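Local structure of uncharacterized protein (Bacillus cereus, 5F2H) at residues Ala144-Tyr149 / His294-Asp299; Pro148-Val153 / Glu302-Ala307; Arg212-Thr217 / Phe228-Pro233; Ser201-Gly206 / Glu306-Ile311. The protein is of unknown function but belongs to the alpha/beta-hydrolase superfamily and probably acts as a hydrolase, perhaps of the carboxylesterase type. All blocks are in the same frame, centred on the assembly; numbering follows the deposited sequence.

Contact 1 (Ala144-Tyr149 / His294-Asp299)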
loop_
_atom_site.group_PDB
_atom_site.type_symbol
_atom_site.label_atom_id
_atom_site.label_comp_id
_atom_site.label_asym_id
_atom_site.label_seq_id
_atom_site.Cartn_x
_atom_site.Cartn_y
_atom_site.Cartn_z
ATOM N N ALA B 144 14.728 16.570 -15.121
ATOM C CA ALA B 144 13.586 17.006 -15.917
ATOM C C ALA B 144 13.340 16.084 -17.104
ATOM O O ALA B 144 12.205 15.718 -17.403
ATOM C CB ALA B 144 13.802 18.410 -16.415
ATOM N N ILE B 145 14.424 15.696 -17.756
ATOM C CA ILE B 145 14.378 14.852 -18.948
ATOM C C ILE B 145 13.991 13.395 -18.748
ATOM O O ILE B 145 13.407 12.770 -19.623
ATOM C CB ILE B 145 15.755 14.879 -19.634
ATOM C CG1 ILE B 145 16.028 16.292 -20.146
ATOM C CG2 ILE B 145 15.813 13.894 -20.786
ATOM C CD1 ILE B 145 17.404 16.457 -20.746
ATOM N N VAL B 146 14.311 12.845 -17.596
ATOM C CA VAL B 146 14.010 11.446 -17.347
ATOM C C VAL B 146 12.678 11.247 -16.602
ATOM O O VAL B 146 12.057 10.219 -16.717
ATOM C CB VAL B 146 15.207 10.792 -16.601
ATOM C CG1 VAL B 146 15.364 11.391 -15.214
ATOM C CG2 VAL B 146 15.031 9.286 -16.500
ATOM N N GLU B 147 12.214 12.260 -15.888
ATOM C CA GLU B 147 10.976 12.141 -15.142
ATOM C C GLU B 147 9.765 11.699 -15.978
ATOM O O GLU B 147 9.095 10.741 -15.625
ATOM C CB GLU B 147 10.729 13.450 -14.381
ATOM C CG GLU B 147 9.415 13.561 -13.622
ATOM C CD GLU B 147 9.260 14.892 -12.884
ATOM O OE1 GLU B 147 10.242 15.411 -12.326
ATOM O OE2 GLU B 147 8.129 15.403 -12.806
ATOM N N PRO B 148 9.517 12.344 -17.124
ATOM C CA PRO B 148 8.341 11.980 -17.921
ATOM C C PRO B 148 8.190 10.507 -18.294
ATOM O O PRO B 148 7.054 10.031 -18.405
ATOM C CB PRO B 148 8.501 12.813 -19.194
ATOM C CG PRO B 148 9.333 13.970 -18.805
ATOM C CD PRO B 148 10.250 13.471 -17.721
ATOM N N TYR B 149 9.305 9.789 -18.472
ATOM C CA TYR B 149 9.229 8.388 -18.865
ATOM C C TYR B 149 9.006 7.429 -17.711
ATOM O O TYR B 149 8.653 6.269 -17.941
ATOM C CB TYR B 149 10.496 7.975 -19.615
ATOM C CG TYR B 149 10.773 8.749 -20.885
ATOM C CD1 TYR B 149 10.286 8.314 -22.097
ATOM C CD2 TYR B 149 11.583 9.880 -20.875
ATOM C CE1 TYR B 149 10.559 9.023 -23.263
ATOM C CE2 TYR B 149 11.884 10.570 -22.033
ATOM C CZ TYR B 149 11.360 10.153 -23.221
ATOM O OH TYR B 149 11.621 10.870 -24.385
ATOM N N HIS B 294 17.440 4.529 -30.367
ATOM C CA HIS B 294 17.876 4.764 -28.989
ATOM C C HIS B 294 16.976 5.804 -28.334
ATOM O O HIS B 294 17.314 6.997 -28.179
ATOM C CB HIS B 294 19.334 5.163 -28.980
ATOM C CG HIS B 294 19.943 5.241 -27.615
ATOM N ND1 HIS B 294 20.301 6.433 -27.025
ATOM C CD2 HIS B 294 20.266 4.273 -26.728
ATOM C CE1 HIS B 294 20.848 6.195 -25.847
ATOM N NE2 HIS B 294 20.846 4.891 -25.647
ATOM N N ASP B 295 15.825 5.295 -27.913
ATOM C CA ASP B 295 14.797 6.090 -27.314
ATOM C C ASP B 295 13.836 5.125 -26.657
ATOM O O ASP B 295 13.914 3.944 -26.901
ATOM C CB ASP B 295 14.083 6.816 -28.456
ATOM C CG ASP B 295 12.929 7.637 -27.990
ATOM O OD1 ASP B 295 12.903 7.995 -26.795
ATOM O OD2 ASP B 295 12.048 7.916 -28.834
ATOM N N TYR B 296 12.924 5.627 -25.839
ATOM C CA TYR B 296 11.941 4.777 -25.192
ATOM C C TYR B 296 10.792 4.529 -26.164
ATOM O O TYR B 296 10.504 5.372 -27.033
ATOM C CB TYR B 296 11.338 5.470 -23.995
ATOM C CG TYR B 296 12.274 5.871 -22.892
ATOM C CD1 TYR B 296 13.091 6.968 -23.019
ATOM C CD2 TYR B 296 12.175 5.282 -21.650
ATOM C CE1 TYR B 296 13.848 7.416 -21.955
ATOM C CE2 TYR B 296 12.933 5.713 -20.583
ATOM C CZ TYR B 296 13.754 6.786 -20.740
ATOM O OH TYR B 296 14.512 7.205 -19.678
ATOM N N PRO B 297 10.128 3.363 -26.050
ATOM C CA PRO B 297 8.981 3.080 -26.940
ATOM C C PRO B 297 7.872 4.055 -26.614
ATOM O O PRO B 297 7.770 4.520 -25.475
ATOM C CB PRO B 297 8.578 1.659 -26.572
ATOM C CG PRO B 297 9.169 1.424 -25.222
ATOM C CD PRO B 297 10.394 2.268 -25.112
ATOM N N GLU B 298 7.013 4.347 -27.577
ATOM C CA GLU B 298 5.951 5.326 -27.325
ATOM C C GLU B 298 4.883 4.844 -26.315
ATOM O O GLU B 298 4.234 5.658 -25.661
ATOM C CB GLU B 298 5.428 5.880 -28.653
ATOM C CG GLU B 298 4.600 7.150 -28.517
ATOM C CD GLU B 298 4.527 7.934 -29.821
ATOM O OE1 GLU B 298 5.465 7.805 -30.636
ATOM O OE2 GLU B 298 3.588 8.741 -29.999
ATOM N N ASP B 299 4.773 3.527 -26.140
ATOM C CA ASP B 299 3.851 2.936 -25.164
ATOM C C ASP B 299 4.704 2.353 -24.012
ATOM O O ASP B 299 4.425 1.269 -23.483
ATOM C CB ASP B 299 2.981 1.838 -25.786
ATOM C CG ASP B 299 3.775 0.616 -26.228
ATOM O OD1 ASP B 299 5.027 0.626 -26.162
ATOM O OD2 ASP B 299 3.127 -0.376 -26.628
HETATM O O HOH W 1 10.551 9.777 -26.708
#
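Tyr149 and Tyr296 share a first torsion: each CG lies anti to its own carbonyl carbon, chi1 -60°, which turns each ring toward the other segment. There the rings lie flat on each other as an offset stack. Their centroids are 3.7 Å apart and the planes differ by only 8°. The root of Tyr149 joins in, because its CB sits over the face of the Tyr296 ring, 3.7 Å from the centroid, in a CH-pi contact. Val146 CG2 lies 3.8 Å from Tyr296 OH.

At the far end of the stack a water links the segments. The water lies 2.8 Å from Tyr149 OH, in the plane of that ring, and donates to Asp295 OD1 at 3.0 Å. The same OD1 accepts a bond from Tyr296 N, which comes from above the carboxylate plane.

Tyr296 OH is hydrogen-bonded to Trp150 NE1, and Ile11 of the second subunit packs on Tyr149. His294 NE2 bonds to Ser208 OG, consistent with the histidine-serine pair of an alpha/beta-hydrolase active site. The contact joins helix 143-150 to the loop between strand 284-289 and helix 300-313, and Tyr296 rests on strand 227-231.

Contact 2 (Pro148-Val153 / Glu302-Ala307)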
loop_
_atom_site.group_PDB
_atom_site.type_symbol
_atom_site.label_atom_id
_atom_site.label_comp_id
_atom_site.label_asym_id
_atom_site.label_seq_id
_atom_site.Cartn_x
_atom_site.Cartn_y
_atom_site.Cartn_z
ATOM N N PRO B 148 9.517 12.344 -17.124
ATOM C CA PRO B 148 8.341 11.980 -17.921
ATOM C C PRO B 148 8.190 10.507 -18.294
ATOM O O PRO B 148 7.054 10.031 -18.405
ATOM C CB PRO B 148 8.501 12.813 -19.194
ATOM C CG PRO B 148 9.333 13.970 -18.805
ATOM C CD PRO B 148 10.250 13.471 -17.721
ATOM N N TYR B 149 9.305 9.789 -18.472
ATOM C CA TYR B 149 9.229 8.388 -18.865
ATOM C C TYR B 149 9.006 7.429 -17.711
ATOM O O TYR B 149 8.653 6.269 -17.941
ATOM C CB TYR B 149 10.496 7.975 -19.615
ATOM C CG TYR B 149 10.773 8.749 -20.885
ATOM C CD1 TYR B 149 10.286 8.314 -22.097
ATOM C CD2 TYR B 149 11.583 9.880 -20.875
ATOM C CE1 TYR B 149 10.559 9.023 -23.263
ATOM C CE2 TYR B 149 11.884 10.570 -22.033
ATOM C CZ TYR B 149 11.360 10.153 -23.221
ATOM O OH TYR B 149 11.621 10.870 -24.385
ATOM N N TRP B 150 9.176 7.890 -16.472
ATOM C CA TRP B 150 9.025 6.991 -15.318
ATOM C C TRP B 150 7.988 7.467 -14.337
ATOM O O TRP B 150 7.822 6.880 -13.284
ATOM C CB TRP B 150 10.389 6.868 -14.617
ATOM C CG TRP B 150 11.448 6.424 -15.559
ATOM C CD1 TRP B 150 12.184 7.209 -16.388
ATOM C CD2 TRP B 150 11.865 5.091 -15.804
ATOM N NE1 TRP B 150 13.043 6.446 -17.130
ATOM C CE2 TRP B 150 12.893 5.140 -16.761
ATOM C CE3 TRP B 150 11.491 3.855 -15.284
ATOM C CZ2 TRP B 150 13.526 3.998 -17.234
ATOM C CZ3 TRP B 150 12.140 2.726 -15.727
ATOM C CH2 TRP B 150 13.135 2.801 -16.703
ATOM N N LYS B 151 7.295 8.536 -14.692
ATOM C CA LYS B 151 6.259 9.133 -13.840
ATOM C C LYS B 151 5.116 8.162 -13.531
ATOM O O LYS B 151 4.573 8.180 -12.420
ATOM C CB LYS B 151 5.685 10.365 -14.545
ATOM C CG LYS B 151 4.741 11.215 -13.713
ATOM C CD LYS B 151 4.067 12.318 -14.533
ATOM C CE LYS B 151 5.060 13.187 -15.296
ATOM N NZ LYS B 151 6.117 13.794 -14.443
ATOM N N SER B 152 4.783 7.298 -14.492
ATOM C CA SER B 152 3.687 6.333 -14.337
ATOM C C SER B 152 3.866 5.212 -13.302
ATOM O O SER B 152 3.042 4.297 -13.249
ATOM C CB SER B 152 3.332 5.725 -15.693
ATOM O OG SER B 152 4.427 5.032 -16.243
ATOM N N VAL B 153 4.934 5.246 -12.510
ATOM C CA VAL B 153 5.140 4.220 -11.479
ATOM C C VAL B 153 4.319 4.540 -10.236
ATOM O O VAL B 153 4.168 3.701 -9.356
ATOM C CB VAL B 153 6.618 4.074 -11.042
ATOM C CG1 VAL B 153 7.471 3.607 -12.209
ATOM C CG2 VAL B 153 7.159 5.369 -10.439
ATOM N N GLU B 302 3.133 1.558 -20.544
ATOM C CA GLU B 302 2.380 0.305 -20.540
ATOM C C GLU B 302 3.319 -0.846 -20.240
ATOM O O GLU B 302 2.943 -1.795 -19.560
ATOM C CB GLU B 302 1.658 0.070 -21.868
ATOM C CG GLU B 302 0.494 1.007 -22.093
ATOM C CD GLU B 302 -0.613 0.817 -21.058
ATOM O OE1 GLU B 302 -0.527 -0.121 -20.230
ATOM O OE2 GLU B 302 -1.591 1.596 -21.079
ATOM N N LEU B 303 4.540 -0.770 -20.760
ATOM C CA LEU B 303 5.524 -1.806 -20.500
ATOM C C LEU B 303 5.839 -1.761 -19.022
ATOM O O LEU B 303 5.941 -2.812 -18.396
ATOM C CB LEU B 303 6.788 -1.615 -21.321
ATOM C CG LEU B 303 6.591 -1.611 -22.840
ATOM C CD1 LEU B 303 7.928 -1.406 -23.535
ATOM C CD2 LEU B 303 5.924 -2.892 -23.325
ATOM N N LEU B 304 5.983 -0.553 -18.463
ATOM C CA LEU B 304 6.249 -0.409 -17.022
ATOM C C LEU B 304 5.189 -1.100 -16.181
ATOM O O LEU B 304 5.492 -1.596 -15.094
ATOM C CB LEU B 304 6.339 1.045 -16.576
ATOM C CG LEU B 304 7.578 1.873 -16.868
ATOM C CD1 LEU B 304 7.374 3.313 -16.419
ATOM C CD2 LEU B 304 8.753 1.264 -16.126
ATOM N N LYS B 305 3.946 -1.095 -16.658
ATOM C CA LYS B 305 2.867 -1.752 -15.936
ATOM C C LYS B 305 3.192 -3.253 -15.882
ATOM O O LYS B 305 3.256 -3.830 -14.792
ATOM C CB LYS B 305 1.518 -1.478 -16.594
ATOM C CG LYS B 305 0.338 -2.037 -15.822
ATOM C CD LYS B 305 -1.009 -1.602 -16.375
ATOM C CE LYS B 305 -1.203 -0.099 -16.230
ATOM N NZ LYS B 305 -2.554 0.333 -16.678
ATOM N N GLU B 306 3.421 -3.870 -17.046
ATOM C CA GLU B 306 3.781 -5.299 -17.109
ATOM C C GLU B 306 4.994 -5.615 -16.248
ATOM O O GLU B 306 4.990 -6.549 -15.469
ATOM C CB GLU B 306 4.187 -5.760 -18.512
ATOM C CG GLU B 306 3.116 -5.998 -19.553
ATOM C CD GLU B 306 3.717 -6.647 -20.805
ATOM O OE1 GLU B 306 2.959 -7.083 -21.703
ATOM O OE2 GLU B 306 4.964 -6.780 -20.868
ATOM N N ALA B 307 6.056 -4.854 -16.466
ATOM C CA ALA B 307 7.305 -5.032 -15.742
ATOM C C ALA B 307 7.076 -5.134 -14.248
ATOM O O ALA B 307 7.509 -6.076 -13.606
ATOM C CB ALA B 307 8.248 -3.890 -16.060
#
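Leu304 meets four residues of segment 148-153, and most of the surface buried here is its own. Its CG lies anti to the carbonyl carbon, chi1 -76°, and the two methyl branches take separate partners. CD2 goes to the indole of Trp150. Leu304 CD2 lies 3.7 Å from Trp150 CZ3 and 3.9 Å from Trp150 CE3, both on the six-membered ring. The two side chains run at about a right angle to each other.

CD1 faces a more polar group. Leu304 CD1 is 3.4 Å from Ser152 OG and 3.6 Å from the carbonyl O of Tyr149. A chi1 of 61° at Ser152 places its OG against this methyl. Val153 CG1 is a looser neighbour, 4.2 Å from Leu304 CD1.

In the alpha/beta-hydrolase fold, helices flank a central parallel sheet, and this contact is made between two of them. Helix 300-313 lies over strands 227-231 and 254-260. Helix 143-150, with the 3-10 turn after it, lies over strand 131-136. Leu304 lies in the seam between these two helices on one face of the sheet.

No hydrogen bond crosses between the segments, so they are held by van der Waals packing. The side chain of Trp150 also meets Phe300 edge-to-face and touches the probable nucleophile-elbow region. Val153 packs on Phe133, and Leu304 also packs on Ile229 of strand 227-231.

Contact 3 (Arg212-Thr217 / Phe228-Pro233)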
loop_
_atom_site.group_PDB
_atom_site.type_symbol
_atom_site.label_atom_id
_atom_site.label_comp_id
_atom_site.label_asym_id
_atom_site.label_seq_id
_atom_site.Cartn_x
_atom_site.Cartn_y
_atom_site.Cartn_z
ATOM N N ARG B 212 23.595 1.263 -16.547
ATOM C CA ARG B 212 24.914 0.702 -16.244
ATOM C C ARG B 212 25.248 0.808 -14.764
ATOM O O ARG B 212 25.525 -0.217 -14.116
ATOM C CB ARG B 212 26.044 1.358 -17.063
ATOM C CG ARG B 212 27.353 0.579 -16.864
ATOM C CD ARG B 212 28.620 0.784 -17.716
ATOM N NE ARG B 212 29.301 2.062 -17.661
ATOM C CZ ARG B 212 30.585 2.247 -17.996
ATOM N NH1 ARG B 212 31.418 1.221 -18.239
ATOM N NH2 ARG B 212 31.094 3.470 -17.924
ATOM N N VAL B 213 25.193 2.033 -14.231
ATOM C CA VAL B 213 25.492 2.261 -12.815
ATOM C C VAL B 213 24.513 1.470 -11.958
ATOM O O VAL B 213 24.872 0.914 -10.909
ATOM C CB VAL B 213 25.411 3.738 -12.445
ATOM C CG1 VAL B 213 25.652 3.935 -10.967
ATOM C CG2 VAL B 213 26.417 4.549 -13.230
ATOM N N ALA B 214 23.260 1.420 -12.404
ATOM C CA ALA B 214 22.244 0.687 -11.673
ATOM C C ALA B 214 22.680 -0.769 -11.522
ATOM O O ALA B 214 22.604 -1.335 -10.436
ATOM C CB ALA B 214 20.920 0.737 -12.404
ATOM N N LEU B 215 23.138 -1.378 -12.613
ATOM C CA LEU B 215 23.544 -2.761 -12.565
ATOM C C LEU B 215 24.859 -2.933 -11.763
ATOM O O LEU B 215 25.006 -3.887 -11.008
ATOM C CB LEU B 215 23.695 -3.334 -13.978
ATOM C CG LEU B 215 23.977 -4.849 -14.046
ATOM C CD1 LEU B 215 22.805 -5.625 -13.470
ATOM C CD2 LEU B 215 24.233 -5.318 -15.465
ATOM N N TYR B 216 25.794 -2.009 -11.913
ATOM C CA TYR B 216 27.048 -2.103 -11.187
ATOM C C TYR B 216 26.763 -2.094 -9.693
ATOM O O TYR B 216 27.187 -2.975 -8.967
ATOM C CB TYR B 216 27.949 -0.939 -11.581
ATOM C CG TYR B 216 29.333 -0.997 -11.012
ATOM C CD1 TYR B 216 30.248 -1.924 -11.485
ATOM C CD2 TYR B 216 29.790 -0.034 -10.131
ATOM C CE1 TYR B 216 31.547 -1.954 -11.024
ATOM C CE2 TYR B 216 31.100 -0.046 -9.675
ATOM C CZ TYR B 216 31.972 -1.017 -10.119
ATOM O OH TYR B 216 33.270 -1.058 -9.664
ATOM N N THR B 217 25.951 -1.142 -9.266
ATOM C CA THR B 217 25.583 -0.994 -7.857
ATOM C C THR B 217 24.955 -2.254 -7.273
ATOM O O THR B 217 25.360 -2.729 -6.216
ATOM C CB THR B 217 24.635 0.220 -7.682
ATOM O OG1 THR B 217 25.311 1.405 -8.133
ATOM C CG2 THR B 217 24.271 0.419 -6.246
ATOM N N PHE B 228 14.663 -5.185 -11.649
ATOM C CA PHE B 228 15.282 -4.053 -12.335
ATOM C C PHE B 228 14.684 -3.930 -13.720
ATOM O O PHE B 228 14.443 -4.937 -14.395
ATOM C CB PHE B 228 16.799 -4.226 -12.411
ATOM C CG PHE B 228 17.229 -5.390 -13.251
ATOM C CD1 PHE B 228 17.260 -6.665 -12.732
ATOM C CD2 PHE B 228 17.597 -5.204 -14.555
ATOM C CE1 PHE B 228 17.679 -7.746 -13.502
ATOM C CE2 PHE B 228 18.018 -6.276 -15.338
ATOM C CZ PHE B 228 18.060 -7.552 -14.811
ATOM N N ILE B 229 14.513 -2.697 -14.169
ATOM C CA ILE B 229 13.903 -2.450 -15.480
ATOM C C ILE B 229 14.782 -1.576 -16.365
ATOM O O ILE B 229 14.729 -0.353 -16.261
ATOM C CB ILE B 229 12.532 -1.753 -15.301
ATOM C CG1 ILE B 229 11.652 -2.527 -14.310
ATOM C CG2 ILE B 229 11.820 -1.610 -16.639
ATOM C CD1 ILE B 229 10.351 -1.838 -13.999
ATOM N N PHE B 230 15.552 -2.188 -17.266
ATOM C CA PHE B 230 16.432 -1.407 -18.118
ATOM C C PHE B 230 15.903 -1.124 -19.502
ATOM O O PHE B 230 15.244 -1.960 -20.115
ATOM C CB PHE B 230 17.800 -2.043 -18.242
ATOM C CG PHE B 230 18.462 -2.322 -16.928
ATOM C CD1 PHE B 230 18.428 -1.390 -15.897
ATOM C CD2 PHE B 230 19.341 -3.395 -16.818
ATOM C CE1 PHE B 230 19.120 -1.620 -14.714
ATOM C CE2 PHE B 230 20.040 -3.620 -15.651
ATOM C CZ PHE B 230 19.924 -2.739 -14.594
HETATM N N MSE B 231 16.211 0.076 -19.984
HETATM C CA MSE B 231 15.782 0.539 -21.301
HETATM C C MSE B 231 17.044 0.863 -22.033
HETATM O O MSE B 231 17.840 1.709 -21.590
HETATM C CB MSE B 231 14.902 1.779 -21.121
HETATM C CG MSE B 231 14.477 2.443 -22.432
HETATM SE SE MSE B 231 13.179 1.346 -23.437
HETATM C CE MSE B 231 14.330 1.051 -25.017
ATOM N N ALA B 232 17.287 0.143 -23.121
ATOM C CA ALA B 232 18.484 0.372 -23.924
ATOM C C ALA B 232 19.756 0.518 -23.083
ATOM O O ALA B 232 20.570 1.412 -23.320
ATOM C CB ALA B 232 18.277 1.617 -24.767
ATOM N N PRO B 233 19.936 -0.365 -22.103
ATOM C CA PRO B 233 21.125 -0.308 -21.248
ATOM C C PRO B 233 22.445 -0.368 -22.008
ATOM O O PRO B 233 22.549 -1.058 -23.036
ATOM C CB PRO B 233 20.998 -1.559 -20.386
ATOM C CG PRO B 233 20.196 -2.498 -21.215
ATOM C CD PRO B 233 19.231 -1.654 -21.992
#
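A beta-alpha-beta unit of the hydrolase sheet is closed here: Phe230 of strand 227-231 packs against Ala214 and Leu215 of helix 209-219. That helix follows strand 202-207 through a sharp turn that fits the nucleophile elbow (GxSxG) of this superfamily, with Ser208 probably at its tip.

The far end of the Phe230 ring does the touching. Phe230 CE1 lies 3.8 Å from Ala214 CB. Phe230 CZ lies 3.9 Å from Leu215 CB, and Phe230 CE2 is 4.1 Å from Leu215 CD1. The leucine and the phenylalanine run at about a right angle. In Leu215, chi1 of -174° sets CG anti to the backbone N, and chi2 of 63° then brings CD1 to Phe230 CE2. Within the strand, Phe228 presents its CD2 over one face of the Phe230 ring.

The helix turn beside the contact is doubly tied. Val213 O accepts both Thr217 N, at 2.8 Å, and Thr217 OG1, at 2.9 Å. The two donors come from opposite faces of the carbonyl plane, and the hydroxyl approaches with a C=O...donor angle of 142°.

Ala214 also touches Ile204 of strand 202-207. Thr217 and Tyr216 pack on helix 179-195. Strand 227-231 is hydrogen-bonded through its backbone to strands 202-207 and 254-260, and Ile229 turns to helix 300-313, so helices cover both faces of the sheet.

Contact 4 (Ser201-Gly206 / Glu306-Ile311)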
loop_
_atom_site.group_PDB
_atom_site.type_symbol
_atom_site.label_atom_id
_atom_site.label_comp_id
_atom_site.label_asym_id
_atom_site.label_seq_id
_atom_site.Cartn_x
_atom_site.Cartn_y
_atom_site.Cartn_z
ATOM N N SER B 201 9.115 -3.277 -0.982
ATOM C CA SER B 201 9.583 -3.536 -2.341
ATOM C C SER B 201 10.440 -2.420 -2.928
ATOM O O SER B 201 10.157 -1.243 -2.715
ATOM C CB SER B 201 8.387 -3.789 -3.267
ATOM O OG SER B 201 8.809 -4.029 -4.604
ATOM N N VAL B 202 11.476 -2.801 -3.684
ATOM C CA VAL B 202 12.375 -1.837 -4.345
ATOM C C VAL B 202 12.758 -2.300 -5.765
ATOM O O VAL B 202 13.280 -3.394 -5.961
ATOM C CB VAL B 202 13.656 -1.592 -3.543
ATOM C CG1 VAL B 202 14.542 -0.582 -4.257
ATOM C CG2 VAL B 202 13.319 -1.106 -2.146
ATOM N N ILE B 203 12.480 -1.461 -6.752
ATOM C CA ILE B 203 12.785 -1.757 -8.138
ATOM C C ILE B 203 13.656 -0.636 -8.655
ATOM O O ILE B 203 13.328 0.532 -8.434
ATOM C CB ILE B 203 11.496 -1.767 -8.992
ATOM C CG1 ILE B 203 10.526 -2.842 -8.486
ATOM C CG2 ILE B 203 11.828 -1.961 -10.470
ATOM C CD1 ILE B 203 9.218 -2.917 -9.251
ATOM N N ILE B 204 14.742 -0.959 -9.355
ATOM C CA ILE B 204 15.576 0.101 -9.905
ATOM C C ILE B 204 15.543 0.026 -11.419
ATOM O O ILE B 204 15.634 -1.040 -11.992
ATOM C CB ILE B 204 17.010 0.132 -9.376
ATOM C CG1 ILE B 204 17.720 1.372 -9.923
ATOM C CG2 ILE B 204 17.756 -1.132 -9.765
ATOM C CD1 ILE B 204 19.069 1.647 -9.310
ATOM N N GLY B 205 15.316 1.174 -12.045
ATOM C CA GLY B 205 15.245 1.290 -13.483
ATOM C C GLY B 205 16.309 2.251 -13.964
ATOM O O GLY B 205 16.848 3.058 -13.183
ATOM N N GLY B 206 16.605 2.195 -15.262
ATOM C CA GLY B 206 17.607 3.086 -15.852
ATOM C C GLY B 206 17.543 3.093 -17.367
ATOM O O GLY B 206 16.923 2.207 -17.970
ATOM N N GLU B 306 3.421 -3.870 -17.046
ATOM C CA GLU B 306 3.781 -5.299 -17.109
ATOM C C GLU B 306 4.994 -5.615 -16.248
ATOM O O GLU B 306 4.990 -6.549 -15.469
ATOM C CB GLU B 306 4.187 -5.760 -18.512
ATOM C CG GLU B 306 3.116 -5.998 -19.553
ATOM C CD GLU B 306 3.717 -6.647 -20.805
ATOM O OE1 GLU B 306 2.959 -7.083 -21.703
ATOM O OE2 GLU B 306 4.964 -6.780 -20.868
ATOM N N ALA B 307 6.056 -4.854 -16.466
ATOM C CA ALA B 307 7.305 -5.032 -15.742
ATOM C C ALA B 307 7.076 -5.134 -14.248
ATOM O O ALA B 307 7.509 -6.076 -13.606
ATOM C CB ALA B 307 8.248 -3.890 -16.060
ATOM N N ILE B 308 6.371 -4.165 -13.694
ATOM C CA ILE B 308 6.103 -4.176 -12.272
ATOM C C ILE B 308 5.239 -5.374 -11.890
ATOM O O ILE B 308 5.491 -6.018 -10.867
ATOM C CB ILE B 308 5.499 -2.841 -11.818
ATOM C CG1 ILE B 308 6.545 -1.738 -12.013
ATOM C CG2 ILE B 308 5.082 -2.907 -10.352
ATOM C CD1 ILE B 308 6.111 -0.370 -11.541
ATOM N N LYS B 309 4.224 -5.672 -12.700
ATOM C CA LYS B 309 3.353 -6.824 -12.434
ATOM C C LYS B 309 4.240 -8.028 -12.315
ATOM O O LYS B 309 4.247 -8.709 -11.303
ATOM C CB LYS B 309 2.321 -7.051 -13.544
ATOM C CG LYS B 309 1.155 -6.071 -13.565
ATOM C CD LYS B 309 0.332 -6.201 -14.840
ATOM C CE LYS B 309 -0.197 -7.607 -15.100
ATOM N NZ LYS B 309 -0.919 -7.650 -16.401
ATOM N N TYR B 310 5.033 -8.234 -13.352
ATOM C CA TYR B 310 5.980 -9.331 -13.421
ATOM C C TYR B 310 6.899 -9.385 -12.214
ATOM O O TYR B 310 6.895 -10.370 -11.485
ATOM C CB TYR B 310 6.812 -9.185 -14.696
ATOM C CG TYR B 310 7.942 -10.167 -14.844
ATOM C CD1 TYR B 310 7.717 -11.463 -15.299
ATOM C CD2 TYR B 310 9.254 -9.773 -14.607
ATOM C CE1 TYR B 310 8.763 -12.354 -15.463
ATOM C CE2 TYR B 310 10.309 -10.655 -14.770
ATOM C CZ TYR B 310 10.062 -11.943 -15.195
ATOM O OH TYR B 310 11.121 -12.815 -15.353
ATOM N N ILE B 311 7.636 -8.299 -11.987
ATOM C CA ILE B 311 8.603 -8.205 -10.886
ATOM C C ILE B 311 8.103 -8.567 -9.510
ATOM O O ILE B 311 8.627 -9.476 -8.874
ATOM C CB ILE B 311 9.295 -6.818 -10.825
ATOM C CG1 ILE B 311 10.215 -6.667 -12.035
ATOM C CG2 ILE B 311 10.128 -6.667 -9.549
ATOM C CD1 ILE B 311 10.933 -5.344 -12.108
#
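Segments 201-206 and 306-311, on strand 202-207 and helix 300-313, come nearest at Ile203 and Ile311, whose CA atoms are 8.2 Å apart. No hydrogen bond joins the two segments, and the contact is wholly apolar.

Ile203 carries the strand side and reaches two isoleucines one helical turn apart. It meets Ile311 tip to tip. Ile203 CG2 is 3.9 Å from Ile311 CD1, and Ile203 CD1 is 3.9 Å from Ile311 CG2. The longer arm of one residue thus lies beside the shorter branch of the other. Ile203 CG1 adds a contact of 4.0 Å to Ile311 CG2.

Ile308 approaches obliquely, with its CG1 4.0 Å from Ile203 CD1. The long arm of Ile203 is extended, chi2 179°, which takes its CD1 far enough from the strand to touch both helix residues. The helix widens to a pi-type turn at 309-311, which includes Ile311.

This is core packing of a helix on the parallel sheet of an alpha/beta hydrolase. The same strand runs on to Gly206, part of the probable nucleophile elbow.

Strand 202-207 lies between strands 131-136 and 227-231. Ile203 also touches Phe133 and Tyr158, and Ile308 packs on Tyr158 of strand 158-164. Ile311 and Ala307 rest on Ile229, so helix 300-313 spans several strands.

Overall arrangement
Contacts 1, 2 and 4 lie on one face of the sheet. Contact 2 touches both others, sharing helix 143-150 with contact 1 and helix 300-313 with contact 4. The nearest atoms of contacts 1 and 4 are about 6 Å apart. Trp150 CH2 of contact 2 lies 3.8 Å from Gly206 N of contact 4, beside the probable nucleophile elbow. His294, in the loop of contact 1, lies by Ser208 of the same elbow. Contact 3 adds the helix on the opposite face. Its strand joins that of contact 4 through a probable hydrogen bond from Met231 N to Gly206 O, 3.0 Å. Selenomethionine Met231 also packs against contact 1, with Pro297 CD 3.4 Å from Met231 SE.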